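Side-chain contacts in CG8862 (Drosophila melanogaster, PDB 3ISM), which probably cleaves DNA and RNA as a magnesium-dependent endonuclease of the His-Me finger type, here held by an inhibitor chain: residues R134-T139 against Q213-D218; A142-L147 against F190-V195; T90-S95 against F119-M124; L30-S35 against E79-F84. All blocks are in the same frame, centred on the assembly; numbering follows the deposited sequence. Where two conformers were deposited one is given.

Contact 1. Residues R134-T139 against Q213-D218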
# COMPACT_ATOMS: atom_id res chain seq x y z
N ARG B 134 6.76 19.60 14.04
CA ARG B 134 7.34 20.48 15.05
C ARG B 134 6.29 21.17 15.91
O ARG B 134 6.61 21.76 16.93
CB ARG B 134 8.26 21.53 14.41
CG ARG B 134 9.32 20.92 13.50
CD ARG B 134 10.30 21.98 12.95
NE ARG B 134 10.93 21.46 11.74
CZ ARG B 134 11.76 22.14 10.96
NH1 ARG B 134 12.27 21.57 9.87
NH2 ARG B 134 12.09 23.38 11.26
N ASP B 135 5.03 21.06 15.51
CA ASP B 135 3.95 21.77 16.20
C ASP B 135 2.79 20.82 16.56
O ASP B 135 2.90 20.05 17.52
CB ASP B 135 3.50 22.96 15.34
CG ASP B 135 4.59 24.01 15.20
OD1 ASP B 135 4.78 24.82 16.14
OD2 ASP B 135 5.26 24.04 14.14
N ALA B 136 1.71 20.88 15.79
CA ALA B 136 0.51 20.07 16.02
C ALA B 136 0.77 18.58 16.38
O ALA B 136 0.19 18.06 17.34
CB ALA B 136 -0.43 20.17 14.81
N TRP B 137 1.62 17.91 15.62
CA TRP B 137 1.92 16.50 15.92
C TRP B 137 2.66 16.35 17.26
O TRP B 137 2.38 15.44 18.03
CB TRP B 137 2.70 15.85 14.77
CG TRP B 137 2.92 14.37 14.92
CD1 TRP B 137 4.11 13.73 15.15
CD2 TRP B 137 1.93 13.33 14.82
NE1 TRP B 137 3.92 12.38 15.22
CE2 TRP B 137 2.59 12.11 15.02
CE3 TRP B 137 0.55 13.33 14.59
CZ2 TRP B 137 1.92 10.88 14.98
CZ3 TRP B 137 -0.12 12.10 14.55
CH2 TRP B 137 0.57 10.90 14.75
N ASN B 138 3.60 17.26 17.53
CA ASN B 138 4.25 17.29 18.85
C ASN B 138 3.23 17.50 19.98
O ASN B 138 3.35 16.90 21.05
CB ASN B 138 5.35 18.36 18.91
CG ASN B 138 5.93 18.53 20.31
OD1 ASN B 138 5.95 19.63 20.85
ND2 ASN B 138 6.41 17.44 20.89
N THR B 139 2.23 18.35 19.73
CA THR B 139 1.18 18.62 20.73
C THR B 139 0.46 17.32 21.13
O THR B 139 0.21 17.08 22.32
CB THR B 139 0.17 19.67 20.21
OG1 THR B 139 0.90 20.84 19.81
CG2 THR B 139 -0.86 20.05 21.29
N GLN B 213 0.00 17.65 6.95
CA GLN B 213 0.03 18.95 6.30
C GLN B 213 0.19 20.03 7.35
O GLN B 213 0.09 19.74 8.54
CB GLN B 213 -1.27 19.19 5.50
CG GLN B 213 -2.50 19.25 6.36
CD GLN B 213 -3.78 18.96 5.59
OE1 GLN B 213 -3.79 18.16 4.64
NE2 GLN B 213 -4.87 19.60 6.01
N VAL B 214 0.41 21.27 6.92
CA VAL B 214 0.41 22.40 7.85
C VAL B 214 -0.96 22.52 8.55
O VAL B 214 -2.00 22.70 7.91
CB VAL B 214 0.81 23.72 7.18
CG1 VAL B 214 0.54 24.93 8.10
CG2 VAL B 214 2.28 23.68 6.78
N ILE B 215 -0.94 22.37 9.87
CA ILE B 215 -2.12 22.56 10.70
C ILE B 215 -1.92 23.82 11.52
O ILE B 215 -0.83 24.06 12.05
CB ILE B 215 -2.35 21.36 11.65
CG1 ILE B 215 -2.65 20.10 10.84
CG2 ILE B 215 -3.51 21.64 12.61
CD1 ILE B 215 -2.62 18.86 11.67
N SER B 216 -2.98 24.63 11.63
CA SER B 216 -2.97 25.81 12.48
C SER B 216 -2.56 25.50 13.93
O SER B 216 -2.97 24.48 14.50
CB SER B 216 -4.34 26.48 12.45
OG SER B 216 -4.27 27.77 13.01
N ASN B 217 -1.76 26.39 14.53
CA ASN B 217 -1.31 26.23 15.92
C ASN B 217 -2.43 26.41 16.96
O ASN B 217 -2.27 26.02 18.12
CB ASN B 217 -0.18 27.23 16.24
CG ASN B 217 1.15 26.87 15.60
OD1 ASN B 217 1.36 25.75 15.11
ND2 ASN B 217 2.08 27.83 15.60
N ASP B 218 -3.54 27.00 16.57
CA ASP B 218 -4.65 27.16 17.51
C ASP B 218 -5.66 26.01 17.46
O ASP B 218 -6.62 26.01 18.23
CB ASP B 218 -5.33 28.53 17.37
CG ASP B 218 -5.88 28.78 15.97
OD1 ASP B 218 -5.66 27.95 15.07
OD2 ASP B 218 -6.56 29.82 15.78
O HOH W 1 0.66 23.24 14.19
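This is a small, water-bridged contact between the start of helix 136-146 and the loop that follows strand 203-211, partly buried, with the side chain of Asp135 about 7 Å from that of Asn133, a predicted catalytic magnesium ligand. Direct contact is made by two pairs. Ala136 CB rests on the side chain of Ile215, 3.9 Å from Ile215 CB and 4.0 Å from Ile215 CD1, so the methyl is met by both the branch point and the end of the longer arm. Next to it, Asn217 crosses Asp135 obliquely: OD1 of Asn217 lies 3.5 Å from CB of Asp135, with the carboxylate and amide planes 38° apart.

No direct hydrogen bond crosses the gap; a water does the joining. It accepts from Ala136 N at 3.0 Å and donates to Ile215 O at 2.7 Å and to Asn217 OD1 at 2.8 Å. Asp135 holds the N-cap position without a capping bond. Its OD2 instead accepts a hydrogen bond from the backbone N of Gly131, while OD1 has a weak bond to Asn334 of the inhibitor chain CG4930. Met210 of strand 203-211 touches both Ala136 and Ile215.

The water therefore satisfies an amide N-H in the first turn of the helix and ties it to two loop oxygens, so the polar link depends on this solvent molecule while the apolar pair packs directly.

Contact 2. Residues A142-L147 against F190-V195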
# COMPACT_ATOMS: atom_id res chain seq x y z
N ALA B 142 2.94 15.25 23.16
CA ALA B 142 2.97 15.80 24.52
C ALA B 142 1.73 15.44 25.36
O ALA B 142 1.84 15.20 26.56
CB ALA B 142 3.16 17.31 24.48
N HIS B 143 0.57 15.38 24.71
CA HIS B 143 -0.69 14.99 25.36
C HIS B 143 -0.67 13.53 25.83
O HIS B 143 -1.11 13.22 26.93
CB HIS B 143 -1.86 15.19 24.38
CG HIS B 143 -3.11 14.45 24.75
ND1 HIS B 143 -4.02 14.93 25.67
CD2 HIS B 143 -3.61 13.26 24.32
CE1 HIS B 143 -5.02 14.08 25.79
NE2 HIS B 143 -4.79 13.05 24.99
N VAL B 144 -0.18 12.64 24.97
CA VAL B 144 -0.04 11.22 25.29
C VAL B 144 0.91 11.00 26.48
O VAL B 144 0.64 10.18 27.35
CB VAL B 144 0.40 10.39 24.05
CG1 VAL B 144 0.58 8.93 24.39
CG2 VAL B 144 -0.63 10.54 22.89
N ARG B 145 2.01 11.76 26.53
CA ARG B 145 2.90 11.74 27.71
C ARG B 145 2.22 12.25 28.98
O ARG B 145 2.42 11.70 30.07
CB ARG B 145 4.20 12.51 27.46
CG ARG B 145 5.11 11.86 26.41
CD ARG B 145 6.49 12.55 26.33
NE ARG B 145 6.44 13.81 25.59
CZ ARG B 145 6.74 13.93 24.29
NH1 ARG B 145 7.12 12.87 23.57
NH2 ARG B 145 6.65 15.13 23.72
N ARG B 146 1.41 13.30 28.86
CA ARG B 146 0.69 13.88 30.01
C ARG B 146 -0.42 12.95 30.50
O ARG B 146 -0.82 13.02 31.67
CB ARG B 146 0.12 15.24 29.63
CG ARG B 146 -0.44 16.07 30.77
CD ARG B 146 -0.91 17.43 30.24
NE ARG B 146 0.16 18.17 29.56
CZ ARG B 146 0.22 18.37 28.23
NH1 ARG B 146 -0.74 17.89 27.44
NH2 ARG B 146 1.24 19.04 27.70
N LEU B 147 -0.91 12.07 29.63
CA LEU B 147 -1.89 11.04 30.03
C LEU B 147 -1.38 10.12 31.13
O LEU B 147 -2.18 9.55 31.86
CB LEU B 147 -2.34 10.20 28.82
CG LEU B 147 -3.35 10.84 27.84
CD1 LEU B 147 -3.70 9.86 26.72
CD2 LEU B 147 -4.60 11.31 28.56
N PHE B 190 -1.46 10.52 9.72
CA PHE B 190 -0.92 9.63 10.75
C PHE B 190 -1.97 9.43 11.84
O PHE B 190 -2.82 10.26 12.03
CB PHE B 190 0.36 10.21 11.35
CG PHE B 190 1.50 10.33 10.38
CD1 PHE B 190 2.37 9.26 10.18
CD2 PHE B 190 1.71 11.51 9.67
CE1 PHE B 190 3.42 9.36 9.27
CE2 PHE B 190 2.76 11.63 8.77
CZ PHE B 190 3.62 10.55 8.56
N TYR B 191 -1.91 8.32 12.57
CA TYR B 191 -2.84 8.08 13.67
C TYR B 191 -2.09 7.78 14.95
O TYR B 191 -0.93 7.38 14.91
CB TYR B 191 -3.78 6.88 13.39
CG TYR B 191 -3.03 5.59 13.17
CD1 TYR B 191 -2.52 4.84 14.24
CD2 TYR B 191 -2.81 5.12 11.88
CE1 TYR B 191 -1.80 3.68 14.02
CE2 TYR B 191 -2.11 3.96 11.65
CZ TYR B 191 -1.60 3.25 12.71
OH TYR B 191 -0.91 2.11 12.46
N LYS B 192 -2.77 7.96 16.08
CA LYS B 192 -2.37 7.36 17.35
C LYS B 192 -3.61 6.73 17.95
O LYS B 192 -4.65 7.37 18.05
CB LYS B 192 -1.80 8.40 18.32
CG LYS B 192 -0.37 8.82 18.00
CD LYS B 192 0.18 9.70 19.11
CE LYS B 192 1.58 10.25 18.79
NZ LYS B 192 2.61 9.18 18.79
N VAL B 193 -3.49 5.46 18.32
CA VAL B 193 -4.58 4.77 19.00
C VAL B 193 -4.04 4.36 20.36
O VAL B 193 -3.01 3.71 20.45
CB VAL B 193 -5.13 3.56 18.17
CG1 VAL B 193 -6.25 2.86 18.94
CG2 VAL B 193 -5.65 4.04 16.81
N ILE B 194 -4.75 4.77 21.42
CA ILE B 194 -4.22 4.83 22.78
C ILE B 194 -5.17 4.16 23.79
O ILE B 194 -6.38 4.38 23.75
CB ILE B 194 -4.07 6.33 23.20
CG1 ILE B 194 -3.26 7.13 22.16
CG2 ILE B 194 -3.48 6.46 24.60
CD1 ILE B 194 -3.77 8.56 21.97
N VAL B 195 -4.63 3.36 24.71
CA VAL B 195 -5.42 2.83 25.81
C VAL B 195 -4.74 3.15 27.13
O VAL B 195 -3.57 2.80 27.32
CB VAL B 195 -5.65 1.29 25.66
CG1 VAL B 195 -6.10 0.64 26.99
CG2 VAL B 195 -6.65 0.99 24.56
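Helix 136-146 runs over one face of the large sheet here, and its last turns face strand 189-197 with Val144 and Ile194 as the closest pair of CA atoms, 8.0 Å apart. That spacing leaves the side chains to fill the interface, and no hydrogen bond passes between the two backbones. Val144, Lys192 and Ile194 all direct their CB atoms across the gap, as does Leu147.

The contact is almost wholly aliphatic. Val144 uses a single methyl: CG2 meets Ile194 CD1 at 3.8 Å and the CD methylene of Lys192 at 4.0 Å. Val144 CG1 is anti to the backbone N (chi1 178°), which places CG2 on the side where both strand residues can reach it. One turn on, Leu147 CD1 lies 4.0 Å from Ile194 CG2, the two side chains crossing at about a right angle. Ile194 thus splits its branches, CD1 going to Val144 and CG2 to Leu147.

Lys192 offers the helix its aliphatic chain, while its NZ, turned by a bend at the last torsion (chi4 -69°), hydrogen-bonds to Thr158 OG1 on strand 153-161. Its side chain also touches Glu141, a magnesium ligand in a structure of this protein. Strands 153-161 and 203-211 flank strand 189-197 on either side, and Val154 of the former packs against both Val144 and Ile194, extending the same apolar patch onto strand 153-161.

Contact 3. Residues T90-S95 against F119-M124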
# COMPACT_ATOMS: atom_id res chain seq x y z
N THR B 90 20.02 10.83 2.65
CA THR B 90 19.93 11.36 1.28
C THR B 90 18.51 11.49 0.73
O THR B 90 18.22 12.42 -0.02
CB THR B 90 20.78 10.55 0.25
OG1 THR B 90 20.40 9.16 0.26
CG2 THR B 90 22.26 10.68 0.54
N ASP B 91 17.62 10.58 1.13
CA ASP B 91 16.22 10.61 0.68
C ASP B 91 15.42 11.81 1.19
O ASP B 91 14.53 12.31 0.51
CB ASP B 91 15.50 9.33 1.11
CG ASP B 91 16.07 8.08 0.45
OD1 ASP B 91 16.24 8.08 -0.79
OD2 ASP B 91 16.33 7.09 1.18
N TYR B 92 15.74 12.24 2.41
CA TYR B 92 15.02 13.29 3.13
C TYR B 92 15.61 14.67 2.91
O TYR B 92 14.91 15.68 3.08
CB TYR B 92 15.08 13.02 4.64
CG TYR B 92 14.14 11.96 5.11
CD1 TYR B 92 14.53 10.62 5.15
CD2 TYR B 92 12.84 12.27 5.51
CE1 TYR B 92 13.65 9.62 5.59
CE2 TYR B 92 11.97 11.29 5.95
CZ TYR B 92 12.38 9.97 5.98
OH TYR B 92 11.52 9.00 6.41
N ARG B 93 16.91 14.72 2.58
CA ARG B 93 17.63 15.99 2.42
C ARG B 93 16.99 16.82 1.32
O ARG B 93 16.88 16.37 0.18
CB ARG B 93 19.11 15.77 2.09
CG ARG B 93 19.93 17.06 2.12
CD ARG B 93 21.19 16.95 1.27
NE ARG B 93 21.89 18.23 1.13
CZ ARG B 93 21.92 18.96 0.01
NH1 ARG B 93 21.30 18.54 -1.09
NH2 ARG B 93 22.59 20.11 -0.02
N ARG B 94 16.57 18.02 1.71
CA ARG B 94 15.96 19.01 0.81
C ARG B 94 14.73 18.47 0.09
O ARG B 94 14.42 18.88 -1.04
CB ARG B 94 17.01 19.61 -0.13
CG ARG B 94 18.00 20.53 0.60
CD ARG B 94 19.02 21.19 -0.33
NE ARG B 94 19.93 22.04 0.45
CZ ARG B 94 20.71 22.99 -0.07
NH1 ARG B 94 20.72 23.22 -1.38
NH2 ARG B 94 21.49 23.71 0.73
N SER B 95 14.01 17.58 0.76
CA SER B 95 12.79 16.99 0.25
C SER B 95 11.57 17.85 0.53
O SER B 95 10.53 17.69 -0.11
CB SER B 95 12.58 15.61 0.87
OG SER B 95 12.42 15.70 2.28
N PHE B 119 16.13 7.10 16.87
CA PHE B 119 16.71 7.84 15.74
C PHE B 119 17.10 7.01 14.50
O PHE B 119 17.63 7.56 13.53
CB PHE B 119 17.85 8.75 16.21
CG PHE B 119 17.37 9.99 16.93
CD1 PHE B 119 17.34 11.21 16.27
CD2 PHE B 119 16.94 9.93 18.25
CE1 PHE B 119 16.90 12.36 16.93
CE2 PHE B 119 16.50 11.08 18.92
CZ PHE B 119 16.48 12.30 18.26
N TYR B 120 16.82 5.71 14.52
CA TYR B 120 16.98 4.91 13.31
C TYR B 120 15.98 5.40 12.28
O TYR B 120 14.81 5.62 12.61
CB TYR B 120 16.76 3.42 13.57
CG TYR B 120 17.90 2.75 14.27
CD1 TYR B 120 19.13 2.60 13.65
CD2 TYR B 120 17.75 2.25 15.57
CE1 TYR B 120 20.20 1.98 14.30
CE2 TYR B 120 18.80 1.62 16.23
CZ TYR B 120 20.02 1.49 15.58
OH TYR B 120 21.07 0.87 16.23
N LEU B 121 16.45 5.56 11.04
CA LEU B 121 15.57 5.98 9.96
C LEU B 121 14.40 5.03 9.68
O LEU B 121 13.45 5.42 9.02
CB LEU B 121 16.38 6.21 8.67
CG LEU B 121 17.31 7.41 8.78
CD1 LEU B 121 18.32 7.40 7.64
CD2 LEU B 121 16.51 8.72 8.80
N SER B 122 14.49 3.80 10.17
CA SER B 122 13.35 2.89 10.07
C SER B 122 12.19 3.28 10.98
O SER B 122 11.08 2.79 10.80
CB SER B 122 13.76 1.45 10.34
OG SER B 122 14.40 1.33 11.58
N ASN B 123 12.45 4.17 11.94
CA ASN B 123 11.41 4.70 12.83
C ASN B 123 10.85 6.02 12.28
O ASN B 123 10.00 6.65 12.91
CB ASN B 123 11.95 4.86 14.27
CG ASN B 123 10.88 5.39 15.27
OD1 ASN B 123 9.74 4.90 15.33
ND2 ASN B 123 11.26 6.39 16.07
N MET B 124 11.30 6.41 11.09
CA MET B 124 10.94 7.71 10.51
C MET B 124 9.97 7.62 9.36
O MET B 124 9.97 6.64 8.61
CB MET B 124 12.19 8.46 10.02
CG MET B 124 13.26 8.65 11.06
SD MET B 124 12.70 9.74 12.37
CE MET B 124 13.68 9.12 13.71
O HOH W 2 11.85 6.34 6.53
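Tyr92 reaches from the weakly bonded helical turn around 90-92 to the 3-10 turn 121-123 and the start of strand 124-127, where its ring lies obliquely against Leu121 and Met124. This is packing beside the His-Me finger motif: strand 124-127 pairs with strand 98-101, which ends at His101, the predicted proton acceptor, and the side chain of Met124 also touches His101.

The apolar contact is light and made by the far half of the ring. CE1 of Tyr92 stands 4.4 Å from Leu121 CD2, and Tyr92 CZ is 4.3 Å from Met124 CB. With Tyr92 CG beside the backbone N (chi1 -77°), the ring extends across the gap and its OH comes within 3.6 Å of Met124 O. Met124 sends its CB toward the tyrosine, but a bend at its second torsion (chi2 -66°) leads the sulfur end away. Arg99 of strand 98-101 lies against both Tyr92 and Leu121, and Phe286 of the inhibitor chain CG4930 packs on Tyr92.

Behind the ring, the backbone is held in a type II beta turn from Tyr92 to Ser95. Tyr92 O accepts twice, from Ser95 N at 3.1 Å and from Ser95 OG at 2.6 Å, and both donors come from the same face of the carbonyl plane. These two bonds hold the carbonyl of Tyr92 in the turn. At the other end a water in the ring plane is hydrogen-bonded to Tyr92 OH at 2.7 Å, and it lies 2.8 Å from Met124 O, to which it can donate, although other acceptors compete for its protons.

Contact 4. Residues L30-S35 against E79-F84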
# COMPACT_ATOMS: atom_id res chain seq x y z
N LEU B 30 1.73 -8.42 11.54
CA LEU B 30 2.95 -9.19 11.71
C LEU B 30 3.96 -9.03 10.56
O LEU B 30 4.76 -9.92 10.30
CB LEU B 30 2.64 -10.68 12.00
CG LEU B 30 1.69 -11.02 13.17
CD1 LEU B 30 1.15 -12.45 13.02
CD2 LEU B 30 2.35 -10.83 14.54
N ASP B 31 3.91 -7.88 9.89
CA ASP B 31 4.85 -7.62 8.81
C ASP B 31 6.17 -7.10 9.38
O ASP B 31 6.23 -6.02 9.96
CB ASP B 31 4.25 -6.64 7.79
CG ASP B 31 4.97 -6.68 6.44
OD1 ASP B 31 5.83 -7.55 6.25
OD2 ASP B 31 4.65 -5.85 5.55
N HIS B 32 7.22 -7.91 9.24
CA HIS B 32 8.59 -7.45 9.47
C HIS B 32 8.70 -6.75 10.83
O HIS B 32 9.10 -5.57 10.92
CB HIS B 32 8.98 -6.51 8.32
CG HIS B 32 10.42 -6.57 7.95
ND1 HIS B 32 10.96 -7.63 7.24
CD2 HIS B 32 11.44 -5.71 8.18
CE1 HIS B 32 12.26 -7.42 7.06
NE2 HIS B 32 12.57 -6.25 7.61
N VAL B 33 8.32 -7.48 11.88
CA VAL B 33 8.23 -6.92 13.24
C VAL B 33 9.58 -6.97 13.93
O VAL B 33 10.21 -8.04 14.00
CB VAL B 33 7.16 -7.64 14.12
CG1 VAL B 33 7.23 -7.13 15.57
CG2 VAL B 33 5.76 -7.41 13.56
N ARG B 34 10.02 -5.81 14.41
CA ARG B 34 11.33 -5.68 15.04
C ARG B 34 11.22 -5.04 16.41
O ARG B 34 10.42 -4.13 16.62
CB ARG B 34 12.26 -4.86 14.15
CG ARG B 34 12.86 -5.64 12.97
CD ARG B 34 13.71 -4.74 12.06
NE ARG B 34 14.87 -4.19 12.76
CZ ARG B 34 14.96 -2.94 13.22
NH1 ARG B 34 13.95 -2.09 13.06
NH2 ARG B 34 16.06 -2.54 13.85
N SER B 35 12.03 -5.52 17.35
CA SER B 35 11.98 -5.03 18.72
C SER B 35 13.21 -4.19 19.04
O SER B 35 14.32 -4.59 18.73
CB SER B 35 11.91 -6.21 19.70
OG SER B 35 10.88 -7.11 19.35
N GLU B 79 20.78 -0.78 9.84
CA GLU B 79 21.56 -1.81 9.16
C GLU B 79 20.95 -3.19 9.31
O GLU B 79 21.37 -4.14 8.66
CB GLU B 79 23.01 -1.80 9.66
CG GLU B 79 23.84 -0.66 9.10
CD GLU B 79 25.08 -0.37 9.91
OE1 GLU B 79 25.33 -1.07 10.92
OE2 GLU B 79 25.81 0.58 9.55
N SER B 80 19.96 -3.32 10.19
CA SER B 80 19.26 -4.58 10.29
C SER B 80 18.19 -4.72 9.19
O SER B 80 17.58 -5.78 9.07
CB SER B 80 18.62 -4.74 11.67
OG SER B 80 17.47 -3.93 11.76
N ILE B 81 17.98 -3.66 8.40
CA ILE B 81 17.07 -3.71 7.23
C ILE B 81 17.89 -3.99 5.95
O ILE B 81 18.97 -3.40 5.77
CB ILE B 81 16.28 -2.38 7.00
CG1 ILE B 81 15.59 -1.86 8.28
CG2 ILE B 81 15.27 -2.51 5.86
CD1 ILE B 81 14.48 -2.73 8.78
N HIS B 82 17.40 -4.88 5.09
CA HIS B 82 18.06 -5.19 3.81
C HIS B 82 18.28 -3.87 3.04
O HIS B 82 17.39 -3.02 3.03
CB HIS B 82 17.19 -6.19 3.01
CG HIS B 82 17.83 -6.71 1.75
ND1 HIS B 82 17.93 -5.95 0.59
CD2 HIS B 82 18.38 -7.91 1.45
CE1 HIS B 82 18.54 -6.65 -0.34
NE2 HIS B 82 18.82 -7.84 0.15
N PRO B 83 19.47 -3.68 2.43
CA PRO B 83 19.79 -2.43 1.72
C PRO B 83 18.74 -1.94 0.69
O PRO B 83 18.61 -0.72 0.50
CB PRO B 83 21.12 -2.74 1.04
CG PRO B 83 21.76 -3.75 1.95
CD PRO B 83 20.61 -4.62 2.42
N PHE B 84 17.97 -2.85 0.10
CA PHE B 84 16.96 -2.48 -0.90
C PHE B 84 15.85 -1.67 -0.27
O PHE B 84 15.20 -0.89 -0.95
CB PHE B 84 16.29 -3.73 -1.52
CG PHE B 84 17.14 -4.46 -2.52
CD1 PHE B 84 18.47 -4.10 -2.76
CD2 PHE B 84 16.62 -5.56 -3.20
CE1 PHE B 84 19.26 -4.82 -3.69
CE2 PHE B 84 17.37 -6.27 -4.10
CZ PHE B 84 18.70 -5.91 -4.36
O HOH W 3 14.91 -6.17 5.92
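Arg34 meets Ser80 and Ile81 in the close-packed part of this contact, and the looser part lies around a water between His32 and His82. Ile81, buried, brings its CD1 methyl against two side chains of the other segment. It sits 3.9 Å from Arg34 CD and 4.2 Å from His32 NE2, meeting the imidazole at its edge, near the ring plane. Two negative torsions in Ile81 (chi1 -50°, chi2 -67°) fold CD1 toward His32 and Arg34. Tyr43 of the adjacent strand 40-44 touches both Ile81 and His32.

Arg34 was deposited in two conformers. In the one described, its guanidinium comes very near the hydroxyl of Ser80: OG is 2.8 Å from Arg34 NE and 2.9 Å from Arg34 NH2, approaches whose nature stays doubtful. The firm partners here belong to Asp78, which forms a salt bridge with Arg34 NH2 and accepts a hydrogen bond from Ser80 OG, so one carboxylate binds both groups and probably helps to position them.

On the looser side a water takes a hydrogen bond from His82 N at 2.9 Å and a weak one from His32 NE2. That single water spans the gap beyond the isoleucine. Taken together, this is peripheral packing of a long loop against strand 33-35, an outermost strand of the chain's mixed sheet, and the residue before it, away from the annotated sites of the nuclease fold.

Overall arrangement
Contacts 2 and 3 are buried, contacts 1 and 4 partly so. Contacts 1 and 2 share helix 136-146: contact 1 fastens its beginning to a loop through a water, whereas contact 2 lays its end on the large sheet with aliphatic groups alone. They meet directly, Trp137 packing on Phe190 and Lys192. Contact 3 lies in the region of the finger motif, combining ring packing with a water at the hydroxyl. Contact 4 is more peripheral, joining a loop to an edge strand of the sheet that contact 2 also reaches, on the other side of the chain's centre; it alone relies on an arginine. Contacts 3 and 4 touch where Ser122 meets Arg34.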